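Local coordinates for tannase (Lactobacillus plantarum, PDB 3WA7), which probably hydrolyses the galloyl ester bonds of tannins, releasing gallic acid, as an alpha/beta-hydrolase of the tannase type, at residues Asn60-Ala65 with Ser462-Leu467. Numbering follows the deposited sequence.
Sequences NGYQRA and SWIDGL. With ACT (acetate ion), chain D.
Tyr62 and Asn60 reach from the loop between strands 44-50 and 69-72 to a single carboxylate, that of Asp465 on the C-terminal helix 457-468, a compact example of one acid joining distant parts of a chain. Tyr62 OH donates to Asp465 OD1 over 2.6 Å, a short bond; OD1 lies at the ring edge, in the ring plane, while the hydroxyl sits 38° above the plane of the carboxylate. Asn60 ND2 donates a hydrogen bond to Asp465 OD2 over 3.1 Å. Here OD2 is nearly in the amide plane, although amide and carboxylate are turned 47° apart. With CG anti to the backbone N, the Asn60 amide projects toward the helix. Asp465 instead holds CG beside its own N (chi1 -68°), bringing both oxygens round to the loop. Tyr106 OH also hydrogen-bonds OD1 of Asp465, and Arg104 NE forms a salt bridge with OD2. Replacing Asp465 by alanine is likely to leave Arg104 without its carboxylate mate and the hydroxyl of the buried Tyr62 without this acceptor. Such sharing of the two oxygens among neutral donors and one cation is likely to stabilise the ionised acid, tying the final helix to the loop.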
# COMPACT_ATOMS: atom_id res chain seq x y z
N ASN A 60 -8.23 -26.69 -2.95
CA ASN A 60 -6.79 -26.48 -2.97
C ASN A 60 -6.14 -26.86 -1.63
O ASN A 60 -5.18 -26.22 -1.18
CB ASN A 60 -6.50 -25.01 -3.32
CG ASN A 60 -5.03 -24.73 -3.53
OD1 ASN A 60 -4.34 -25.46 -4.25
ND2 ASN A 60 -4.54 -23.65 -2.93
N GLY A 61 -6.67 -27.90 -0.99
CA GLY A 61 -6.11 -28.35 0.27
C GLY A 61 -6.62 -27.62 1.51
O GLY A 61 -6.26 -27.98 2.63
N TYR A 62 -7.44 -26.60 1.31
CA TYR A 62 -7.99 -25.84 2.44
C TYR A 62 -9.42 -26.25 2.76
O TYR A 62 -10.14 -26.76 1.90
CB TYR A 62 -8.00 -24.34 2.13
CG TYR A 62 -6.64 -23.72 1.90
CD1 TYR A 62 -6.27 -23.27 0.63
CD2 TYR A 62 -5.76 -23.52 2.96
CE1 TYR A 62 -5.05 -22.63 0.42
CE2 TYR A 62 -4.53 -22.87 2.76
CZ TYR A 62 -4.19 -22.43 1.49
OH TYR A 62 -2.99 -21.77 1.30
N GLN A 63 -9.82 -26.03 4.01
CA GLN A 63 -11.17 -26.33 4.46
C GLN A 63 -11.69 -25.09 5.17
O GLN A 63 -10.95 -24.12 5.35
CB GLN A 63 -11.17 -27.52 5.42
CG GLN A 63 -10.90 -28.85 4.75
CD GLN A 63 -11.08 -30.02 5.69
OE1 GLN A 63 -10.37 -30.14 6.69
NE2 GLN A 63 -12.04 -30.89 5.38
N ARG A 64 -12.95 -25.12 5.58
CA ARG A 64 -13.56 -23.99 6.27
C ARG A 64 -12.74 -23.55 7.48
O ARG A 64 -12.54 -22.36 7.71
CB ARG A 64 -14.98 -24.37 6.72
CG ARG A 64 -15.74 -23.26 7.43
CD ARG A 64 -17.05 -23.81 7.98
NE ARG A 64 -17.93 -22.78 8.52
CZ ARG A 64 -17.68 -22.06 9.60
NH1 ARG A 64 -16.56 -22.24 10.29
NH2 ARG A 64 -18.56 -21.15 10.01
N ALA A 65 -12.26 -24.51 8.25
CA ALA A 65 -11.49 -24.21 9.46
C ALA A 65 -10.06 -23.72 9.22
O ALA A 65 -9.46 -23.12 10.12
CB ALA A 65 -11.46 -25.43 10.37
N SER A 462 0.96 -18.30 -4.67
CA SER A 462 1.97 -19.33 -4.41
C SER A 462 2.64 -19.01 -3.08
O SER A 462 2.93 -19.90 -2.28
CB SER A 462 3.01 -19.37 -5.53
OG SER A 462 4.03 -20.30 -5.24
N TRP A 463 2.89 -17.72 -2.85
CA TRP A 463 3.51 -17.26 -1.61
C TRP A 463 2.57 -17.54 -0.45
O TRP A 463 2.98 -18.05 0.59
CB TRP A 463 3.81 -15.76 -1.70
CG TRP A 463 4.32 -15.13 -0.43
CD1 TRP A 463 5.56 -15.29 0.12
CD2 TRP A 463 3.61 -14.23 0.42
NE1 TRP A 463 5.67 -14.53 1.27
CE2 TRP A 463 4.49 -13.87 1.48
CE3 TRP A 463 2.32 -13.68 0.40
CZ2 TRP A 463 4.11 -12.99 2.50
CZ3 TRP A 463 1.95 -12.80 1.42
CH2 TRP A 463 2.84 -12.47 2.45
N ILE A 464 1.29 -17.20 -0.62
CA ILE A 464 0.31 -17.43 0.43
C ILE A 464 0.22 -18.92 0.79
O ILE A 464 0.27 -19.29 1.96
CB ILE A 464 -1.09 -16.90 0.03
CG1 ILE A 464 -1.05 -15.37 -0.03
CG2 ILE A 464 -2.14 -17.38 1.02
CD1 ILE A 464 -2.37 -14.73 -0.42
N ASP A 465 0.08 -19.77 -0.23
CA ASP A 465 -0.02 -21.21 0.01
C ASP A 465 1.24 -21.75 0.68
O ASP A 465 1.18 -22.67 1.49
CB ASP A 465 -0.28 -21.96 -1.30
CG ASP A 465 -1.65 -21.66 -1.88
OD1 ASP A 465 -2.49 -21.08 -1.16
OD2 ASP A 465 -1.89 -22.03 -3.05
N GLY A 466 2.39 -21.16 0.33
CA GLY A 466 3.64 -21.60 0.93
C GLY A 466 3.63 -21.33 2.43
O GLY A 466 4.10 -22.16 3.21
N LEU A 467 3.10 -20.18 2.82
CA LEU A 467 3.02 -19.80 4.23
C LEU A 467 2.01 -20.63 5.02
O LEU A 467 2.26 -21.01 6.17
CB LEU A 467 2.63 -18.33 4.37
CG LEU A 467 3.56 -17.21 3.88
CD1 LEU A 467 2.84 -15.88 4.01
CD2 LEU A 467 4.84 -17.21 4.70
C ACT D . -15.01 -27.59 8.56
O ACT D . -15.90 -27.26 9.30
OXT ACT D . -13.92 -27.11 8.68
CH3 ACT D . -15.26 -28.63 7.51